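Local coordinates for N-acylglucosamine 2-epimerase (PDB 5X32), which catalyses the reversible isomerisation of D-mannose to D-fructose and also isomerises D-lyxose, though less efficiently, at residues Q252-W255 with A256-L260; A275-L278 with F279-Y283; A203-I206 with C207-A211. All blocks are in the same frame, centred on the assembly; numbering follows the deposited sequence.

Contact 1. Residues Q252-W255 with A256-L260; sequences QTEW and AKLLL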
loop_
_atom_site.group_PDB
_atom_site.type_symbol
_atom_site.label_atom_id
_atom_site.label_comp_id
_atom_site.label_asym_id
_atom_site.label_seq_id
_atom_site.Cartn_x
_atom_site.Cartn_y
_atom_site.Cartn_z
ATOM N N GLN A 252 -10.324 -5.494 -0.924
ATOM C CA GLN A 252 -11.366 -5.747 0.061
ATOM C C GLN A 252 -10.704 -5.877 1.434
ATOM O O GLN A 252 -11.108 -5.221 2.403
ATOM C CB GLN A 252 -12.153 -7.026 -0.274
ATOM C CG GLN A 252 -12.605 -7.154 -1.728
ATOM C CD GLN A 252 -13.264 -5.890 -2.252
ATOM O OE1 GLN A 252 -14.082 -5.273 -1.570
ATOM N NE2 GLN A 252 -12.888 -5.484 -3.465
ATOM N N THR A 253 -9.666 -6.712 1.508
ATOM C CA THR A 253 -9.030 -6.995 2.799
ATOM C C THR A 253 -8.207 -5.804 3.258
ATOM O O THR A 253 -8.121 -5.513 4.461
ATOM C CB THR A 253 -8.144 -8.267 2.743
ATOM O OG1 THR A 253 -7.109 -8.093 1.766
ATOM C CG2 THR A 253 -8.988 -9.496 2.369
ATOM N N GLU A 254 -7.661 -5.073 2.290
ATOM C CA GLU A 254 -6.897 -3.871 2.603
ATOM C C GLU A 254 -7.850 -2.871 3.244
ATOM O O GLU A 254 -7.564 -2.307 4.301
ATOM C CB GLU A 254 -6.257 -3.299 1.340
ATOM C CG GLU A 254 -5.632 -1.931 1.486
ATOM C CD GLU A 254 -4.315 -1.819 0.757
ATOM O OE1 GLU A 254 -4.274 -2.122 -0.461
ATOM O OE2 GLU A 254 -3.327 -1.395 1.395
ATOM N N TRP A 255 -9.026 -2.727 2.647
ATOM C CA TRP A 255 -10.049 -1.884 3.247
ATOM C C TRP A 255 -10.480 -2.344 4.639
ATOM O O TRP A 255 -10.621 -1.522 5.529
ATOM C CB TRP A 255 -11.272 -1.803 2.354
ATOM C CG TRP A 255 -11.198 -0.716 1.347
ATOM C CD1 TRP A 255 -11.217 -0.848 -0.006
ATOM C CD2 TRP A 255 -11.104 0.687 1.616
ATOM N NE1 TRP A 255 -11.154 0.387 -0.596
ATOM C CE2 TRP A 255 -11.081 1.346 0.378
ATOM C CE3 TRP A 255 -11.054 1.451 2.787
ATOM C CZ2 TRP A 255 -10.995 2.737 0.271
ATOM C CZ3 TRP A 255 -10.986 2.836 2.684
ATOM C CH2 TRP A 255 -10.950 3.464 1.435
ATOM N N ALA A 256 -10.702 -3.639 4.831
ATOM C CA ALA A 256 -10.965 -4.147 6.177
ATOM C C ALA A 256 -9.931 -3.614 7.172
ATOM O O ALA A 256 -10.263 -3.114 8.263
ATOM C CB ALA A 256 -10.968 -5.671 6.174
ATOM N N LYS A 257 -8.667 -3.707 6.779
ATOM C CA LYS A 257 -7.592 -3.220 7.633
ATOM C C LYS A 257 -7.738 -1.725 7.923
ATOM O O LYS A 257 -7.640 -1.291 9.076
ATOM C CB LYS A 257 -6.227 -3.480 7.001
ATOM C CG LYS A 257 -5.086 -2.802 7.767
ATOM C CD LYS A 257 -3.752 -3.157 7.189
ATOM C CE LYS A 257 -3.725 -2.806 5.717
ATOM N NZ LYS A 257 -3.174 -1.465 5.412
ATOM N N LEU A 258 -7.935 -0.936 6.873
ATOM C CA LEU A 258 -8.087 0.504 7.053
ATOM C C LEU A 258 -9.269 0.830 7.993
ATOM O O LEU A 258 -9.131 1.642 8.900
ATOM C CB LEU A 258 -8.243 1.185 5.687
ATOM C CG LEU A 258 -6.941 1.083 4.863
ATOM C CD1 LEU A 258 -7.123 1.530 3.421
ATOM C CD2 LEU A 258 -5.782 1.866 5.506
ATOM N N LEU A 259 -10.403 0.164 7.814
ATOM C CA LEU A 259 -11.555 0.364 8.696
ATOM C C LEU A 259 -11.217 0.070 10.149
ATOM O O LEU A 259 -11.639 0.799 11.033
ATOM C CB LEU A 259 -12.731 -0.516 8.285
ATOM C CG LEU A 259 -13.255 -0.224 6.880
ATOM C CD1 LEU A 259 -14.497 -1.067 6.551
ATOM C CD2 LEU A 259 -13.470 1.266 6.639
ATOM N N LEU A 260 -10.467 -0.995 10.410
ATOM C CA LEU A 260 -10.184 -1.325 11.807
ATOM C C LEU A 260 -9.188 -0.315 12.390
ATOM O O LEU A 260 -9.279 0.098 13.562
ATOM C CB LEU A 260 -9.685 -2.771 11.925
ATOM C CG LEU A 260 -10.750 -3.748 11.413
ATOM C CD1 LEU A 260 -10.331 -5.188 11.476
ATOM C CD2 LEU A 260 -12.045 -3.573 12.166
#
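Trp255 and Leu258 make the apolar part of this contact, one helical turn apart. The methyl CD1 of Leu258 lies over one face of the indole, displaced toward the rim of the six-membered ring, and its nearest ring atom is Trp255 CE3 at 4.0 Å. The leucine branch reaches the ring because CG stands anti to the carbonyl carbon of Leu258 (chi1 -67°), which turns it back toward the preceding turn. Leu259 CG rests against the carbonyl oxygen of Trp255, a touch of carbon on oxygen along the helix.

The charged pair is Glu254 and Lys257, whose side chains run side by side in the same direction. Glu254 OE2 and Lys257 NZ are 4.0 Å apart, too far for a salt bridge, though the opposite charges probably still attract. The ammonium has its salt bridge with Glu316, which also brings a carboxylate close to Glu254. The side chain of Glu254 is about 4 Å from those of His251 and His380, the probable proton donors/acceptors, and about 3 Å from a bound phosphate ion, so this polar edge of the helix borders the presumed active site.

Four main-chain bonds of the alpha-helical pattern hold the turns together. The one from Leu259 N to Trp255 O, 2.8 Å long, is nearly straight, with an angle of 173° at the hydrogen.

All these residues belong to helix 249-265, which is enclosed by other helices. Met177 of helix 173-190 touches Glu254, Trp255 and Leu258, helix 193-212 packs on Trp255 and Leu259, and helix 271-286 lies against Gln252 and Thr253. Outside these helices, the loop residue Val219 also touches the indole and accepts a hydrogen bond from Gln252 NE2.

Contact 2. Residues A275-L278 with F279-Y283; sequences AKYL and FDLAY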
loop_
_atom_site.group_PDB
_atom_site.type_symbol
_atom_site.label_atom_id
_atom_site.label_comp_id
_atom_site.label_asym_id
_atom_site.label_seq_id
_atom_site.Cartn_x
_atom_site.Cartn_y
_atom_site.Cartn_z
ATOM N N ALA A 275 -15.727 -4.375 7.923
ATOM C CA ALA A 275 -14.439 -5.068 7.835
ATOM C C ALA A 275 -14.650 -6.588 7.844
ATOM O O ALA A 275 -14.067 -7.344 7.041
ATOM C CB ALA A 275 -13.505 -4.639 8.987
ATOM N N LYS A 276 -15.497 -7.018 8.770
ATOM C CA LYS A 276 -15.787 -8.417 8.958
ATOM C C LYS A 276 -16.405 -8.970 7.668
ATOM O O LYS A 276 -15.995 -10.015 7.148
ATOM C CB LYS A 276 -16.716 -8.580 10.162
ATOM C CG LYS A 276 -16.532 -9.875 10.869
ATOM C CD LYS A 276 -17.613 -10.254 11.883
ATOM C CE LYS A 276 -17.643 -9.402 13.140
ATOM N NZ LYS A 276 -18.433 -10.156 14.190
ATOM N N TYR A 277 -17.318 -8.198 7.093
ATOM C CA TYR A 277 -18.052 -8.634 5.902
ATOM C C TYR A 277 -17.155 -8.762 4.660
ATOM O O TYR A 277 -17.109 -9.828 4.023
ATOM C CB TYR A 277 -19.198 -7.654 5.624
ATOM C CG TYR A 277 -19.976 -7.946 4.366
ATOM C CD1 TYR A 277 -19.757 -7.221 3.191
ATOM C CD2 TYR A 277 -20.943 -8.937 4.354
ATOM C CE1 TYR A 277 -20.484 -7.491 2.033
ATOM C CE2 TYR A 277 -21.674 -9.214 3.213
ATOM C CZ TYR A 277 -21.448 -8.493 2.059
ATOM O OH TYR A 277 -22.194 -8.804 0.944
ATOM N N LEU A 278 -16.427 -7.680 4.357
ATOM C CA LEU A 278 -15.483 -7.628 3.242
ATOM C C LEU A 278 -14.451 -8.727 3.357
ATOM O O LEU A 278 -14.196 -9.438 2.387
ATOM C CB LEU A 278 -14.788 -6.271 3.166
ATOM C CG LEU A 278 -15.695 -5.123 2.731
ATOM C CD1 LEU A 278 -14.963 -3.798 2.819
ATOM C CD2 LEU A 278 -16.181 -5.370 1.311
ATOM N N PHE A 279 -13.852 -8.883 4.531
ATOM C CA PHE A 279 -12.841 -9.920 4.644
ATOM C C PHE A 279 -13.439 -11.310 4.429
ATOM O O PHE A 279 -12.897 -12.084 3.641
ATOM C CB PHE A 279 -12.147 -9.878 6.002
ATOM C CG PHE A 279 -11.013 -10.853 6.123
ATOM C CD1 PHE A 279 -9.705 -10.447 5.884
ATOM C CD2 PHE A 279 -11.249 -12.176 6.483
ATOM C CE1 PHE A 279 -8.650 -11.352 5.991
ATOM C CE2 PHE A 279 -10.212 -13.084 6.576
ATOM C CZ PHE A 279 -8.907 -12.672 6.335
ATOM N N ASP A 280 -14.553 -11.617 5.102
ATOM C CA ASP A 280 -15.134 -12.960 4.999
ATOM C C ASP A 280 -15.443 -13.285 3.551
ATOM O O ASP A 280 -15.072 -14.351 3.043
ATOM C CB ASP A 280 -16.411 -13.087 5.833
ATOM C CG ASP A 280 -16.140 -13.024 7.327
ATOM O OD1 ASP A 280 -14.972 -13.267 7.730
ATOM O OD2 ASP A 280 -17.100 -12.761 8.094
ATOM N N LEU A 281 -16.108 -12.342 2.893
ATOM C CA LEU A 281 -16.493 -12.497 1.498
ATOM C C LEU A 281 -15.275 -12.653 0.572
ATOM O O LEU A 281 -15.237 -13.579 -0.257
ATOM C CB LEU A 281 -17.358 -11.313 1.068
ATOM C CG LEU A 281 -18.500 -11.635 0.110
ATOM C CD1 LEU A 281 -19.187 -12.924 0.508
ATOM C CD2 LEU A 281 -19.482 -10.504 0.120
ATOM N N ALA A 282 -14.305 -11.742 0.693
ATOM C CA ALA A 282 -13.114 -11.775 -0.164
ATOM C C ALA A 282 -12.346 -13.071 0.022
ATOM O O ALA A 282 -12.124 -13.813 -0.934
ATOM C CB ALA A 282 -12.192 -10.590 0.121
ATOM N N TYR A 283 -12.001 -13.376 1.266
ATOM C CA TYR A 283 -11.218 -14.563 1.540
ATOM C C TYR A 283 -11.952 -15.800 1.033
ATOM O O TYR A 283 -11.363 -16.632 0.331
ATOM C CB TYR A 283 -10.908 -14.689 3.036
ATOM C CG TYR A 283 -10.009 -15.874 3.384
ATOM C CD1 TYR A 283 -10.533 -17.168 3.508
ATOM C CD2 TYR A 283 -8.642 -15.701 3.586
ATOM C CE1 TYR A 283 -9.722 -18.246 3.823
ATOM C CE2 TYR A 283 -7.819 -16.769 3.904
ATOM C CZ TYR A 283 -8.361 -18.042 4.023
ATOM O OH TYR A 283 -7.551 -19.113 4.333
#
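Tyr277 lies alongside Leu281 of the next turn, the two side chains pointing the same way, and its phenol end overlaps the leucine methyl CD2. Leu281 CD2 is 3.4 Å from Tyr277 CZ and 3.7 Å from Tyr277 CE1, approaching the ring at a slant. With its CG anti to the main-chain nitrogen (chi1 176°), the tyrosine stretches its ring along the flank of the helix where Leu281 stands. The hydroxyl continues past the leucine to the carbonyl oxygen of Ser216, with which Tyr277 OH forms a hydrogen bond, so the ring is held at its far end by the loop that also supplies Glu218 as a neighbour of Leu281.

Lys276 and Asp280 form a second pair one turn apart, again side by side. They meet through the aliphatic part of the lysine: Lys276 CG is 4.0 Å from Asp280 OD2, whereas the charged ends stay apart, with Lys276 NZ 6.8 Å from that same oxygen. Any attraction between them is therefore probably slight. The carboxylate turns to another helix instead, where Asp280 OD1 is hydrogen-bonded to the hydroxyl of Tyr333.

Beneath these side chains the backbone keeps an unbroken alpha-helical ladder. Leu281 N donates to Tyr277 O over 2.9 Å, linking the very residues whose side chains overlap, and Ala282 N does the same to Leu278 O.

The buried flank carries Ala275, Leu278, Phe279 and Ala282. Phe279 enters between helices, touching Ala320, Ala321 and Leu324 of helix 311-328 and Thr253 of helix 249-265. This amphipathic helix, one flank packed on other helices and the other partly exposed, is consistent with a place in the outer layer of the (alpha/alpha)6 barrel, the fold of the N-acylglucosamine 2-epimerase family.

Contact 3. Residues A203-I206 with C207-A211; sequences AKNI and CQKQA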
loop_
_atom_site.group_PDB
_atom_site.type_symbol
_atom_site.label_atom_id
_atom_site.label_comp_id
_atom_site.label_asym_id
_atom_site.label_seq_id
_atom_site.Cartn_x
_atom_site.Cartn_y
_atom_site.Cartn_z
ATOM N N ALA A 203 -13.183 6.787 3.704
ATOM C CA ALA A 203 -13.569 5.459 4.161
ATOM C C ALA A 203 -15.058 5.260 3.975
ATOM O O ALA A 203 -15.467 4.278 3.364
ATOM C CB ALA A 203 -13.184 5.249 5.625
ATOM N N LYS A 204 -15.860 6.212 4.464
ATOM C CA LYS A 204 -17.318 6.109 4.352
ATOM C C LYS A 204 -17.756 6.041 2.896
ATOM O O LYS A 204 -18.616 5.222 2.526
ATOM C CB LYS A 204 -18.023 7.280 5.039
ATOM C CG LYS A 204 -19.552 7.233 4.878
ATOM C CD LYS A 204 -20.297 7.753 6.092
ATOM C CE LYS A 204 -20.501 6.650 7.116
ATOM N NZ LYS A 204 -20.839 7.119 8.482
ATOM N N ASN A 205 -17.217 6.955 2.090
ATOM C CA ASN A 205 -17.624 7.074 0.697
ATOM C C ASN A 205 -17.296 5.894 -0.197
ATOM O O ASN A 205 -18.052 5.580 -1.130
ATOM C CB ASN A 205 -17.042 8.342 0.109
ATOM C CG ASN A 205 -17.877 9.524 0.461
ATOM O OD1 ASN A 205 -19.104 9.422 0.417
ATOM N ND2 ASN A 205 -17.250 10.645 0.826
ATOM N N ILE A 206 -16.198 5.216 0.107
ATOM C CA ILE A 206 -15.784 4.092 -0.707
ATOM C C ILE A 206 -16.442 2.830 -0.155
ATOM O O ILE A 206 -17.093 2.072 -0.891
ATOM C CB ILE A 206 -14.246 3.950 -0.738
ATOM C CG1 ILE A 206 -13.622 5.156 -1.436
ATOM C CG2 ILE A 206 -13.847 2.680 -1.452
ATOM C CD1 ILE A 206 -13.965 5.219 -2.895
ATOM N N CYS A 207 -16.295 2.624 1.150
ATOM C CA CYS A 207 -16.792 1.414 1.777
ATOM C C CYS A 207 -18.300 1.370 2.006
ATOM O O CYS A 207 -18.854 0.290 2.137
ATOM C CB CYS A 207 -16.091 1.212 3.117
ATOM S SG CYS A 207 -14.377 0.779 2.917
ATOM N N GLN A 208 -18.974 2.517 2.052
ATOM C CA GLN A 208 -20.428 2.475 2.114
ATOM C C GLN A 208 -21.064 2.874 0.796
ATOM O O GLN A 208 -21.652 2.029 0.117
ATOM C CB GLN A 208 -20.947 3.346 3.246
ATOM C CG GLN A 208 -20.848 2.591 4.521
ATOM C CD GLN A 208 -21.583 3.218 5.678
ATOM O OE1 GLN A 208 -21.624 4.426 5.810
ATOM N NE2 GLN A 208 -22.171 2.374 6.537
ATOM N N LYS A 209 -20.897 4.141 0.409
ATOM C CA LYS A 209 -21.613 4.645 -0.752
ATOM C C LYS A 209 -21.202 3.919 -2.018
ATOM O O LYS A 209 -22.033 3.264 -2.644
ATOM C CB LYS A 209 -21.397 6.127 -0.964
ATOM C CG LYS A 209 -22.135 6.603 -2.209
ATOM C CD LYS A 209 -22.179 8.116 -2.297
ATOM C CE LYS A 209 -20.776 8.743 -2.321
ATOM N NZ LYS A 209 -20.707 9.913 -3.241
ATOM N N GLN A 210 -19.932 4.022 -2.398
ATOM C CA GLN A 210 -19.494 3.384 -3.639
ATOM C C GLN A 210 -19.648 1.867 -3.622
ATOM O O GLN A 210 -19.887 1.262 -4.665
ATOM C CB GLN A 210 -18.048 3.758 -3.962
ATOM C CG GLN A 210 -17.882 5.230 -4.246
ATOM C CD GLN A 210 -18.894 5.723 -5.255
ATOM O OE1 GLN A 210 -19.647 6.644 -4.979
ATOM N NE2 GLN A 210 -18.906 5.122 -6.439
ATOM N N ALA A 211 -19.510 1.256 -2.449
ATOM C CA ALA A 211 -19.695 -0.188 -2.325
ATOM C C ALA A 211 -21.129 -0.630 -2.624
ATOM O O ALA A 211 -21.338 -1.631 -3.314
ATOM C CB ALA A 211 -19.284 -0.649 -0.939
#
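Asn205 and Lys209 stand side by side on this helix, pointing the same way, and the amide oxygen of the asparagine rests against the lysine chain. Asn205 OD1 lies 3.3 Å from Lys209 CE but 4.0 Å from Lys209 NZ. The lysine leaves the backbone extended, with CG opposite its own nitrogen (chi1 179°), and then bends at chi3 (59°), carrying CE past the amide while NZ goes on to a hydrogen bond with the carbonyl oxygen of His153. The neighbouring Gly154 O takes a weak hydrogen bond from Asn205 ND2, so both polar ends lean on the same short piece of chain.

Ile206 reaches Gln210 with its CD1 methyl, 4.1 Å from Gln210 CG. The glutamine is folded at chi2 (-50°), and its NE2 is hydrogen-bonded to Trp227 O.

Behind these side chains the helix widens into a pi-type turn. Lys204 O accepts from two nitrogens, Gln208 N at 2.8 Å from above the carbonyl plane and Lys209 N at 3.3 Å within it. One residue on, the bond to Asn205 O comes from Gln210 N, five residues later, over 2.8 Å; Ala211 N makes only a weak one to Ile206 O.

Across the contact these polar residues meet through carbon or a single oxygen, while Lys209 NZ and Gln210 NE2, helped weakly by Asn205 ND2, bind main-chain oxygens of adjoining segments.

In the fold
From the N terminus, contact 3 comes first, on helix 193-212, followed by contact 1 on helix 249-265 and contact 2 on helix 271-286. Each stays within one helix and closes no more than a helical turn, so the three follow in series without nesting or crossing. Contact 1 joins the others: Trp255 CZ2 packs 3.3 Å from Ile206 CG2 of contact 3, and Gln252 CB sits 3.6 Å from Ala282 CB of contact 2. Contacts 2 and 3 do not touch, their nearest atoms about 5 Å apart. Contact 1, whose centre lies nearer the chain's centre than those of the other two, thus ties their helices to the active-site side of the barrel.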